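Local coordinates for protein MIF (Toxoplasma gondii, PDB 4DH4) that belongs to the macrophage migration inhibitory factor (MIF) family and is a small alpha/beta protein whose chains assemble as a trimer, at residues Gly66-Ser70 / Ser71-Lys75; Thr100-Ser103 / Pro104-Ala108; Leu80-Ala83 / Cys84-Leu88; Gly89-Lys92 / Asn93-Tyr96; Val9-Thr12 / Pro13-Asp17. One frame throughout, in Å; residues are numbered along the deposited sequence.

The five contacts are short-range ones, at helix ends, turns and along one helix. Contacts 1 and 5 are surface contacts at the N-terminal ends of helices 70-88 and 13-31. Contact 3 is partly buried and lies along the last turns of helix 70-88. Contact 4 takes the chain from that helix into strand 95-102, and contact 2 takes it out of the same strand. Contacts 3, 4 and 5 touch one another; contact 1 touches contact 2. Threonine side chains capping backbone N-H groups mark contacts 1 and 5. Contact 4 pairs two turn bonds with Val90-Ile95 packing. Contact 3 combines helical bonds with a guanidinium over an alanine, and charged groups and a sulfate mark contact 2.

Contact 1 (Gly66-Ser70 / Ser71-Lys75); sequences GGITS and STNCK
Thr69 is the N-cap of helix 70-88, its hydroxyl turned to the backbone N of Thr72. Thr69 OG1 takes the hydrogen bond of Thr72 N at 3.2 Å, with an N-H...O angle of 162°. The hydroxyl lies between the backbone N and the carbonyl carbon of its own residue (chi1 70°), which turns it to the first helical turn. The two threonine side chains cross obliquely. Thr72 CG2, anti to its own backbone N, rests 3.5 Å from Gly67 O. The Asn73 side chain turns back toward the loop, and its OD1 accepts a weak bond from Thr69 N at 3.2 Å. Ile68 meets the same amide at about a right angle, its CG2 methyl 3.5 Å from Asn73 ND2. Asn73 ND2 donates to Ser105 O of the second subunit. The Asn73 amide therefore joins the start of the helix to the subunit interface. Ile68 also packs on Phe99 of strand 95-102, which ties the loop to the sheet. Behind the cap, regular helical bonding has begun: Cys74 N donates to Ser70 O at 3.1 Å, with an N-H...O angle of 158°.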
loop_
_atom_site.group_PDB
_atom_site.type_symbol
_atom_site.label_atom_id
_atom_site.label_comp_id
_atom_site.label_asym_id
_atom_site.label_seq_id
_atom_site.Cartn_x
_atom_site.Cartn_y
_atom_site.Cartn_z
ATOM N N GLY A 66 7.653 -15.437 6.483
ATOM C CA GLY A 66 9.036 -15.793 6.805
ATOM C C GLY A 66 10.001 -15.344 5.721
ATOM O O GLY A 66 9.586 -14.868 4.662
ATOM N N GLY A 67 11.296 -15.504 5.986
ATOM C CA GLY A 67 12.327 -15.241 4.988
ATOM C C GLY A 67 12.790 -13.801 5.017
ATOM O O GLY A 67 13.702 -13.431 4.294
ATOM N N ILE A 68 12.167 -12.988 5.864
ATOM C CA ILE A 68 12.535 -11.575 5.973
ATOM C C ILE A 68 13.700 -11.447 6.956
ATOM O O ILE A 68 13.526 -11.649 8.153
ATOM C CB ILE A 68 11.316 -10.688 6.392
ATOM C CG1 ILE A 68 10.170 -10.817 5.369
ATOM C CG2 ILE A 68 11.730 -9.207 6.596
ATOM C CD1 ILE A 68 10.551 -10.464 3.907
ATOM N N THR A 69 14.898 -11.158 6.440
ATOM C CA THR A 69 16.098 -11.050 7.286
ATOM C C THR A 69 16.998 -9.968 6.709
ATOM O O THR A 69 16.886 -9.652 5.535
ATOM C CB THR A 69 16.928 -12.360 7.323
ATOM O OG1 THR A 69 17.563 -12.568 6.051
ATOM C CG2 THR A 69 16.063 -13.566 7.675
ATOM N N SER A 70 17.922 -9.440 7.507
ATOM C CA SER A 70 18.816 -8.401 6.994
ATOM C C SER A 70 19.513 -8.801 5.678
ATOM O O SER A 70 19.515 -8.021 4.727
ATOM C CB SER A 70 19.839 -7.967 8.054
ATOM O OG SER A 70 20.457 -6.754 7.655
ATOM N N SER A 71 20.082 -10.007 5.629
ATOM C CA SER A 71 20.830 -10.445 4.441
ATOM C C SER A 71 19.917 -10.624 3.231
ATOM O O SER A 71 20.238 -10.170 2.128
ATOM C CB SER A 71 21.608 -11.737 4.710
ATOM O OG SER A 71 22.337 -11.665 5.922
ATOM N N THR A 72 18.786 -11.288 3.441
ATOM C CA THR A 72 17.852 -11.568 2.351
ATOM C C THR A 72 17.181 -10.292 1.840
ATOM O O THR A 72 17.007 -10.125 0.628
ATOM C CB THR A 72 16.838 -12.648 2.766
ATOM O OG1 THR A 72 17.561 -13.826 3.156
ATOM C CG2 THR A 72 15.896 -12.986 1.621
ATOM N N ASN A 73 16.824 -9.391 2.757
ATOM C CA ASN A 73 16.249 -8.097 2.379
ATOM C C ASN A 73 17.217 -7.289 1.523
ATOM O O ASN A 73 16.818 -6.700 0.511
ATOM C CB ASN A 73 15.845 -7.283 3.617
ATOM C CG ASN A 73 14.817 -7.996 4.488
ATOM O OD1 ASN A 73 14.282 -9.049 4.121
ATOM N ND2 ASN A 73 14.551 -7.431 5.656
ATOM N N CYS A 74 18.483 -7.276 1.924
ATOM C CA CYS A 74 19.519 -6.586 1.165
ATOM C C CYS A 74 19.683 -7.150 -0.250
ATOM O O CYS A 74 19.828 -6.392 -1.209
ATOM C CB CYS A 74 20.846 -6.626 1.916
ATOM S SG CYS A 74 22.010 -5.403 1.321
ATOM N N LYS A 75 19.658 -8.479 -0.370
ATOM C CA LYS A 75 19.729 -9.146 -1.668
ATOM C C LYS A 75 18.574 -8.744 -2.582
ATOM O O LYS A 75 18.794 -8.397 -3.749
ATOM C CB LYS A 75 19.758 -10.662 -1.480
ATOM C CG LYS A 75 19.951 -11.434 -2.766
ATOM C CD LYS A 75 20.724 -12.722 -2.518
ATOM C CE LYS A 75 19.784 -13.876 -2.304
ATOM N NZ LYS A 75 20.270 -15.115 -3.070
#

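Contact 2 (Thr100-Ser103 / Pro104-Ala108); sequences TNKS and PSEWA. With SO4 (sulfate ion), chain B.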
loop_
_atom_site.group_PDB
_atom_site.type_symbol
_atom_site.label_atom_id
_atom_site.label_comp_id
_atom_site.label_asym_id
_atom_site.label_seq_id
_atom_site.Cartn_x
_atom_site.Cartn_y
_atom_site.Cartn_z
ATOM N N THR A 100 8.160 -6.662 4.987
ATOM C CA THR A 100 7.189 -7.016 6.019
ATOM C C THR A 100 7.107 -8.530 6.155
ATOM O O THR A 100 6.857 -9.235 5.169
ATOM C CB THR A 100 5.792 -6.425 5.698
ATOM O OG1 THR A 100 5.889 -4.994 5.586
ATOM C CG2 THR A 100 4.787 -6.778 6.790
ATOM N N ASN A 101 7.357 -9.020 7.368
ATOM C CA ASN A 101 7.184 -10.434 7.681
ATOM C C ASN A 101 5.756 -10.705 8.140
ATOM O O ASN A 101 5.281 -10.130 9.137
ATOM C CB ASN A 101 8.147 -10.889 8.773
ATOM C CG ASN A 101 7.907 -12.335 9.178
ATOM O OD1 ASN A 101 7.502 -12.628 10.312
ATOM N ND2 ASN A 101 8.113 -13.240 8.242
ATOM N N LYS A 102 5.074 -11.572 7.404
ATOM C CA LYS A 102 3.709 -11.942 7.736
ATOM C C LYS A 102 3.650 -13.317 8.376
ATOM O O LYS A 102 4.394 -14.219 7.991
ATOM C CB LYS A 102 2.826 -11.935 6.476
ATOM C CG LYS A 102 2.909 -10.669 5.618
ATOM C CD LYS A 102 2.421 -9.419 6.366
ATOM C CE LYS A 102 0.938 -9.486 6.709
ATOM N NZ LYS A 102 0.467 -8.142 7.152
ATOM N N SER A 103 2.755 -13.468 9.351
ATOM C CA SER A 103 2.420 -14.777 9.897
ATOM C C SER A 103 1.579 -15.539 8.867
ATOM O O SER A 103 0.878 -14.912 8.067
ATOM C CB SER A 103 1.641 -14.621 11.206
ATOM O OG SER A 103 2.407 -13.924 12.173
ATOM N N PRO A 104 1.652 -16.886 8.867
ATOM C CA PRO A 104 0.820 -17.653 7.922
ATOM C C PRO A 104 -0.678 -17.330 8.026
ATOM O O PRO A 104 -1.351 -17.235 7.003
ATOM C CB PRO A 104 1.091 -19.111 8.315
ATOM C CG PRO A 104 2.428 -19.088 8.952
ATOM C CD PRO A 104 2.481 -17.783 9.700
ATOM N N SER A 105 -1.191 -17.136 9.242
ATOM C CA SER A 105 -2.617 -16.822 9.427
ATOM C C SER A 105 -3.025 -15.453 8.856
ATOM O O SER A 105 -4.212 -15.197 8.665
ATOM C CB SER A 105 -2.996 -16.878 10.909
ATOM O OG SER A 105 -2.326 -15.841 11.607
ATOM N N GLU A 106 -2.042 -14.590 8.589
ATOM C CA GLU A 106 -2.292 -13.241 8.053
ATOM C C GLU A 106 -2.305 -13.200 6.527
ATOM O O GLU A 106 -2.384 -12.130 5.939
ATOM C CB GLU A 106 -1.222 -12.255 8.549
ATOM C CG GLU A 106 -1.334 -11.908 10.022
ATOM C CD GLU A 106 -0.119 -11.177 10.563
ATOM O OE1 GLU A 106 0.950 -11.176 9.911
ATOM O OE2 GLU A 106 -0.237 -10.602 11.667
ATOM N N TRP A 107 -2.222 -14.360 5.886
ATOM C CA TRP A 107 -2.098 -14.406 4.435
ATOM C C TRP A 107 -3.076 -15.428 3.875
ATOM O O TRP A 107 -3.066 -16.594 4.283
ATOM C CB TRP A 107 -0.660 -14.770 4.050
ATOM C CG TRP A 107 -0.250 -14.366 2.649
ATOM C CD1 TRP A 107 -0.883 -14.678 1.477
ATOM C CD2 TRP A 107 0.914 -13.612 2.286
ATOM N NE1 TRP A 107 -0.194 -14.140 0.409
ATOM C CE2 TRP A 107 0.912 -13.485 0.879
ATOM C CE3 TRP A 107 1.947 -13.011 3.018
ATOM C CZ2 TRP A 107 1.916 -12.788 0.184
ATOM C CZ3 TRP A 107 2.946 -12.321 2.329
ATOM C CH2 TRP A 107 2.922 -12.218 0.926
ATOM N N ALA A 108 -3.935 -14.975 2.962
ATOM C CA ALA A 108 -4.919 -15.839 2.317
ATOM C C ALA A 108 -4.733 -15.886 0.801
ATOM O O ALA A 108 -4.315 -14.913 0.183
ATOM C CB ALA A 108 -6.329 -15.369 2.649
HETATM S S SO4 B . 1.202 -6.488 3.711
HETATM O O1 SO4 B . 1.094 -7.873 3.252
HETATM O O2 SO4 B . 0.820 -5.619 2.608
HETATM O O3 SO4 B . 0.317 -6.324 4.848
HETATM O O4 SO4 B . 2.597 -6.249 4.083
HETATM O O HOH W 1 3.075 -9.447 10.554
HETATM O O HOH W 2 -0.431 -14.071 13.770
#
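Glu106 OE1 is gripped by two donors. Ser103 N gives it a hydrogen bond of 3.0 Å, and a water that also donates to Asn101 O reaches it at 2.8 Å. The amide meets OE1 from above the carboxylate plane, 47° out of it. In return Glu106 N donates to Ser103 O at 3.0 Å, closing the short 3-10 turn 104-106 that leads the chain out of strand 95-102. Lys102 and Glu106 cross at about a right angle, with Lys102 CE 3.6 Å from OE1. The lysine bends at chi2 and chi3, which carries its ammonium group to a sulfate, where NZ donates to O3 at 2.9 Å. Arg61, Lys2, and Arg61 and Thr98 of the third subunit also bind the ion. It probably came from the crystallisation liquor, but the basic groups round it form a site suited to an anion. Lys102 CB meets the Trp107 indole edge in its plane, 3.7 Å from CE3. Trp107 itself stacks edge-to-face with Tyr96 of the third subunit. Lys102 NZ and Glu106 OE1 stay 4.1 Å apart, beyond a salt bridge. Their opposite charges would still attract, but the hydrogen bonds of NZ go instead to the sulfate and to Phe99 O of the third subunit.

Contact 3 (Leu80-Ala83 / Cys84-Leu88); sequences LSAA and CERHL
The Arg86 guanidinium lies with one face over Ala83. Ala83 CA sits 3.6 Å above the plane, offset toward the rim, and Arg86 NH2 comes within 3.8 Å of Ala83 CB. Arg86 starts with CG anti to its backbone N, and the bend at chi3 (68°) folds the group back along the helix. Next to it, the His87 ring turns its CD2 to Ala83 O at 3.1 Å, obliquely to the ring. The regular bonds of helix 70-88 run through the same residues, such as Arg86 N to Ala82 O at 3.0 Å and His87 N to Ala83 O at 2.8 Å. Ala82 O has a second donor, a water at 2.8 Å that also makes a weak bond to Glu85 OE2. Glu85 runs extended, and its OE1 accepts from Lys92 N in the loop beyond the helix. On the inner side Cys84 packs on Ile5 and Ile95, so this helix face covers the sheet. Helix 13-31 lies alongside and supplies Asp22. Asp22 OD1 forms a salt bridge with Arg86 NH2 and accepts a hydrogen bond from His87 NE2. One carboxylate oxygen therefore couples both side chains to the neighbouring helix, and the arginine charge probably strengthens the tie.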
loop_
_atom_site.group_PDB
_atom_site.type_symbol
_atom_site.label_atom_id
_atom_site.label_comp_id
_atom_site.label_asym_id
_atom_site.label_seq_id
_atom_site.Cartn_x
_atom_site.Cartn_y
_atom_site.Cartn_z
ATOM N N LEU A 80 16.047 -5.521 -6.963
ATOM C CA LEU A 80 14.871 -4.740 -7.339
ATOM C C LEU A 80 15.216 -3.306 -7.733
ATOM O O LEU A 80 14.701 -2.799 -8.732
ATOM C CB LEU A 80 13.821 -4.762 -6.218
ATOM C CG LEU A 80 12.715 -5.829 -6.245
ATOM C CD1 LEU A 80 13.090 -7.133 -6.932
ATOM C CD2 LEU A 80 12.164 -6.084 -4.846
ATOM N N SER A 81 16.071 -2.662 -6.939
ATOM C CA SER A 81 16.547 -1.317 -7.242
ATOM C C SER A 81 17.221 -1.293 -8.609
ATOM O O SER A 81 16.954 -0.406 -9.425
ATOM C CB SER A 81 17.532 -0.833 -6.175
ATOM O OG SER A 81 16.852 -0.465 -4.995
ATOM N N ALA A 82 18.071 -2.289 -8.852
ATOM C CA ALA A 82 18.841 -2.384 -10.101
ATOM C C ALA A 82 17.910 -2.555 -11.310
ATOM O O ALA A 82 18.133 -1.949 -12.358
ATOM C CB ALA A 82 19.861 -3.515 -10.028
ATOM N N ALA A 83 16.856 -3.351 -11.139
ATOM C CA ALA A 83 15.859 -3.588 -12.187
ATOM C C ALA A 83 15.050 -2.331 -12.510
ATOM O O ALA A 83 14.768 -2.047 -13.677
ATOM C CB ALA A 83 14.938 -4.733 -11.787
ATOM N N CYS A 84 14.683 -1.574 -11.476
ATOM C CA CYS A 84 13.972 -0.307 -11.668
ATOM C C CYS A 84 14.863 0.699 -12.396
ATOM O O CYS A 84 14.394 1.446 -13.247
ATOM C CB CYS A 84 13.508 0.270 -10.327
ATOM S SG CYS A 84 12.134 -0.653 -9.563
ATOM N N GLU A 85 16.145 0.714 -12.054
ATOM C CA GLU A 85 17.094 1.617 -12.708
ATOM C C GLU A 85 17.211 1.273 -14.187
ATOM O O GLU A 85 17.159 2.155 -15.045
ATOM C CB GLU A 85 18.458 1.510 -12.040
ATOM C CG GLU A 85 19.468 2.548 -12.500
ATOM C CD GLU A 85 20.724 2.486 -11.670
ATOM O OE1 GLU A 85 20.934 3.402 -10.849
ATOM O OE2 GLU A 85 21.483 1.497 -11.813
ATOM N N ARG A 86 17.352 -0.023 -14.455
ATOM C CA ARG A 86 17.465 -0.588 -15.800
ATOM C C ARG A 86 16.211 -0.344 -16.646
ATOM O O ARG A 86 16.307 0.087 -17.796
ATOM C CB ARG A 86 17.744 -2.090 -15.668
ATOM C CG ARG A 86 18.044 -2.862 -16.945
ATOM C CD ARG A 86 18.863 -4.129 -16.617
ATOM N NE ARG A 86 18.107 -5.144 -15.866
ATOM C CZ ARG A 86 18.308 -5.472 -14.584
ATOM N NH1 ARG A 86 19.248 -4.870 -13.859
ATOM N NH2 ARG A 86 17.559 -6.411 -14.019
ATOM N N HIS A 87 15.038 -0.607 -16.076
ATOM C CA HIS A 87 13.787 -0.524 -16.831
ATOM C C HIS A 87 13.076 0.827 -16.786
ATOM O O HIS A 87 12.343 1.167 -17.720
ATOM C CB HIS A 87 12.831 -1.642 -16.408
ATOM C CG HIS A 87 13.354 -3.012 -16.695
ATOM N ND1 HIS A 87 13.497 -3.496 -17.977
ATOM C CD2 HIS A 87 13.795 -3.990 -15.871
ATOM C CE1 HIS A 87 13.991 -4.720 -17.931
ATOM N NE2 HIS A 87 14.178 -5.045 -16.664
ATOM N N LEU A 88 13.278 1.590 -15.716
ATOM C CA LEU A 88 12.536 2.845 -15.526
ATOM C C LEU A 88 13.407 4.099 -15.585
ATOM O O LEU A 88 12.887 5.205 -15.731
ATOM C CB LEU A 88 11.743 2.828 -14.206
ATOM C CG LEU A 88 10.807 1.648 -13.905
ATOM C CD1 LEU A 88 10.224 1.774 -12.500
ATOM C CD2 LEU A 88 9.692 1.514 -14.933
HETATM O O HOH W 3 20.776 -1.515 -13.044
#

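Contact 4 (Gly89-Lys92 / Asn93-Tyr96); sequences GVPK and NRIY
Pro91 O accepts from Arg94 N at 2.9 Å, and one residue on Lys92 O accepts from Ile95 N at 3.1 Å. The two bonds overlap and wind 91-95 into consecutive tight turns, the first of type I. In each the donor stands well above the carbonyl plane, 51° and 59° out of it. Gly89, with positive phi, brings the chain off the end of helix 70-88 just before this. Inside the bend Ile95 reaches back: its CG1 is 3.7 Å from Val90 CG1 and 3.6 Å from Pro91 O. Ile95 CD1 goes on to lie 3.8 Å from Lys92 CA, and the same side chain packs on Ser81 of the helix. Asn93 CG lies between its backbone N and carbonyl carbon (chi1 73°), and OD1 comes to 3.6 Å from Pro91 CB. Arg94 bends at chi3 and carries its guanidinium to a set of carbonyls, chiefly Asp55 O, Pro56 O and Phe50 O. Tyr96, at the start of the strand, bonds Tyr37 O of the second subunit through OH. This is the return connection of a beta-alpha-beta crossover: strand 58-65, helix 70-88, then strand 95-102 parallel to the first.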
loop_
_atom_site.group_PDB
_atom_site.type_symbol
_atom_site.label_atom_id
_atom_site.label_comp_id
_atom_site.label_asym_id
_atom_site.label_seq_id
_atom_site.Cartn_x
_atom_site.Cartn_y
_atom_site.Cartn_z
ATOM N N GLY A 89 14.720 3.918 -15.461
ATOM C CA GLY A 89 15.669 5.030 -15.437
ATOM C C GLY A 89 15.799 5.720 -14.089
ATOM O O GLY A 89 16.454 6.759 -13.985
ATOM N N VAL A 90 15.175 5.148 -13.057
ATOM C CA VAL A 90 15.208 5.716 -11.708
ATOM C C VAL A 90 16.508 5.314 -11.018
ATOM O O VAL A 90 16.798 4.124 -10.922
ATOM C CB VAL A 90 13.993 5.234 -10.850
ATOM C CG1 VAL A 90 14.055 5.817 -9.435
ATOM C CG2 VAL A 90 12.669 5.587 -11.524
ATOM N N PRO A 91 17.289 6.300 -10.523
ATOM C CA PRO A 91 18.552 6.004 -9.847
ATOM C C PRO A 91 18.283 5.101 -8.654
ATOM O O PRO A 91 17.343 5.356 -7.901
ATOM C CB PRO A 91 19.030 7.376 -9.359
ATOM C CG PRO A 91 18.319 8.362 -10.206
ATOM C CD PRO A 91 17.010 7.749 -10.567
ATOM N N LYS A 92 19.090 4.061 -8.481
ATOM C CA LYS A 92 18.816 3.108 -7.409
ATOM C C LYS A 92 18.856 3.738 -6.021
ATOM O O LYS A 92 18.095 3.336 -5.141
ATOM C CB LYS A 92 19.651 1.821 -7.508
ATOM C CG LYS A 92 21.152 1.959 -7.505
ATOM C CD LYS A 92 21.775 0.562 -7.567
ATOM C CE LYS A 92 23.202 0.593 -8.054
ATOM N NZ LYS A 92 23.723 -0.799 -8.185
ATOM N N ASN A 93 19.699 4.759 -5.846
ATOM C CA ASN A 93 19.762 5.495 -4.576
ATOM C C ASN A 93 18.548 6.386 -4.276
ATOM O O ASN A 93 18.484 7.013 -3.214
ATOM C CB ASN A 93 21.090 6.275 -4.426
ATOM C CG ASN A 93 21.181 7.514 -5.325
ATOM O OD1 ASN A 93 20.247 7.871 -6.056
ATOM N ND2 ASN A 93 22.334 8.177 -5.268
ATOM N N ARG A 94 17.595 6.432 -5.207
ATOM C CA ARG A 94 16.315 7.110 -4.975
ATOM C C ARG A 94 15.156 6.114 -4.895
ATOM O O ARG A 94 14.004 6.467 -5.107
ATOM C CB ARG A 94 16.067 8.198 -6.025
ATOM C CG ARG A 94 16.967 9.411 -5.794
ATOM C CD ARG A 94 16.742 10.542 -6.772
ATOM N NE ARG A 94 15.434 11.190 -6.673
ATOM C CZ ARG A 94 15.053 12.024 -5.702
ATOM N NH1 ARG A 94 15.858 12.311 -4.681
ATOM N NH2 ARG A 94 13.849 12.570 -5.754
ATOM N N ILE A 95 15.485 4.870 -4.556
ATOM C CA ILE A 95 14.484 3.821 -4.396
ATOM C C ILE A 95 14.507 3.289 -2.977
ATOM O O ILE A 95 15.559 2.838 -2.492
ATOM C CB ILE A 95 14.715 2.662 -5.397
ATOM C CG1 ILE A 95 14.635 3.191 -6.827
ATOM C CG2 ILE A 95 13.699 1.515 -5.168
ATOM C CD1 ILE A 95 15.137 2.217 -7.868
ATOM N N TYR A 96 13.356 3.382 -2.306
ATOM C CA TYR A 96 13.167 2.763 -0.995
ATOM C C TYR A 96 12.467 1.431 -1.172
ATOM O O TYR A 96 11.440 1.351 -1.849
ATOM C CB TYR A 96 12.302 3.626 -0.076
ATOM C CG TYR A 96 13.018 4.657 0.785
ATOM C CD1 TYR A 96 14.408 4.610 0.993
ATOM C CD2 TYR A 96 12.284 5.659 1.434
ATOM C CE1 TYR A 96 15.047 5.566 1.799
ATOM C CE2 TYR A 96 12.909 6.607 2.244
ATOM C CZ TYR A 96 14.288 6.551 2.424
ATOM O OH TYR A 96 14.912 7.489 3.228
#

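Contact 5 (Val9-Thr12 / Pro13-Asp17); sequences VAAT and PAQQD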
loop_
_atom_site.group_PDB
_atom_site.type_symbol
_atom_site.label_atom_id
_atom_site.label_comp_id
_atom_site.label_asym_id
_atom_site.label_seq_id
_atom_site.Cartn_x
_atom_site.Cartn_y
_atom_site.Cartn_z
ATOM N N VAL A 9 6.773 7.164 -12.816
ATOM C CA VAL A 9 7.148 6.948 -14.227
ATOM C C VAL A 9 6.009 6.302 -15.028
ATOM O O VAL A 9 5.434 5.291 -14.616
ATOM C CB VAL A 9 8.467 6.130 -14.362
ATOM C CG1 VAL A 9 8.702 5.680 -15.804
ATOM C CG2 VAL A 9 9.666 6.938 -13.859
ATOM N N ALA A 10 5.678 6.911 -16.167
ATOM C CA ALA A 10 4.638 6.392 -17.043
ATOM C C ALA A 10 5.189 5.242 -17.884
ATOM O O ALA A 10 5.450 5.394 -19.083
ATOM C CB ALA A 10 4.077 7.509 -17.931
ATOM N N ALA A 11 5.380 4.091 -17.243
ATOM C CA ALA A 11 5.958 2.926 -17.900
ATOM C C ALA A 11 4.978 2.300 -18.875
ATOM O O ALA A 11 3.795 2.128 -18.567
ATOM C CB ALA A 11 6.408 1.898 -16.871
ATOM N N THR A 12 5.480 1.983 -20.065
ATOM C CA THR A 12 4.714 1.250 -21.058
ATOM C C THR A 12 4.541 -0.171 -20.544
ATOM O O THR A 12 5.432 -0.684 -19.865
ATOM C CB THR A 12 5.428 1.222 -22.437
ATOM O OG1 THR A 12 6.736 0.642 -22.308
ATOM C CG2 THR A 12 5.558 2.628 -22.996
ATOM N N PRO A 13 3.392 -0.806 -20.840
ATOM C CA PRO A 13 3.177 -2.174 -20.384
ATOM C C PRO A 13 4.342 -3.123 -20.702
ATOM O O PRO A 13 4.527 -4.112 -19.994
ATOM C CB PRO A 13 1.906 -2.586 -21.132
ATOM C CG PRO A 13 1.160 -1.313 -21.296
ATOM C CD PRO A 13 2.224 -0.293 -21.584
ATOM N N ALA A 14 5.127 -2.810 -21.732
ATOM C CA ALA A 14 6.275 -3.636 -22.116
ATOM C C ALA A 14 7.512 -3.403 -21.245
ATOM O O ALA A 14 8.275 -4.342 -20.985
ATOM C CB ALA A 14 6.609 -3.446 -23.587
ATOM N N GLN A 15 7.722 -2.157 -20.815
ATOM C CA GLN A 15 8.680 -1.864 -19.753
ATOM C C GLN A 15 8.244 -2.612 -18.497
ATOM O O GLN A 15 9.073 -3.199 -17.800
ATOM C CB GLN A 15 8.696 -0.374 -19.431
ATOM C CG GLN A 15 9.661 0.458 -20.224
ATOM C CD GLN A 15 9.382 1.936 -20.054
ATOM O OE1 GLN A 15 8.413 2.464 -20.604
ATOM N NE2 GLN A 15 10.221 2.608 -19.280
ATOM N N GLN A 16 6.939 -2.568 -18.222
ATOM C CA GLN A 16 6.370 -3.131 -16.998
ATOM C C GLN A 16 6.510 -4.645 -16.985
ATOM O O GLN A 16 6.879 -5.221 -15.966
ATOM C CB GLN A 16 4.899 -2.739 -16.842
ATOM C CG GLN A 16 4.655 -1.247 -16.611
ATOM C CD GLN A 16 3.201 -0.934 -16.309
ATOM O OE1 GLN A 16 2.630 0.019 -16.852
ATOM N NE2 GLN A 16 2.586 -1.741 -15.453
ATOM N N ASP A 17 6.213 -5.283 -18.120
ATOM C CA ASP A 17 6.343 -6.736 -18.256
ATOM C C ASP A 17 7.763 -7.209 -17.958
ATOM O O ASP A 17 7.955 -8.138 -17.171
ATOM C CB ASP A 17 5.908 -7.204 -19.655
ATOM C CG ASP A 17 4.457 -7.653 -19.703
ATOM O OD1 ASP A 17 4.039 -8.439 -18.821
ATOM O OD2 ASP A 17 3.727 -7.233 -20.630
#
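A capping box formed by Thr12 and Gln15 opens helix 13-31. Thr12 N donates to Gln15 OE1 at 3.0 Å, nearly straight at 169°. The amide N-H comes from above the carbonyl plane of the glutamine. In the reverse direction Gln15 N makes a weak bond of 3.3 Å to Thr12 OG1. The threonine hydroxyl sits between its backbone N and carbonyl carbon (chi1 58°), and this brings it in front of the first turn. Gln15 swings its extended chain back past Thr12, so the two side chains meet at a slant. The first regular helical bond follows, from Gln16 N to Thr12 O at 2.9 Å. Ala11 CB packs 3.6 Å from Gln16 CG and 4.1 Å from Gln15 CB. Ala11 and Gln16 also touch Tyr42, which places the cap beside strand 39-44. Pro13 packs on Gln47 of the third subunit. The other end of the Gln15 amide is taken too, since NE2 donates to His87 O near the end of helix 70-88. With OE1 on Thr12 and NE2 on His87, bonds at both ends would restrain the turning of the amide, and one side chain joins the start of one helix to the end of the other.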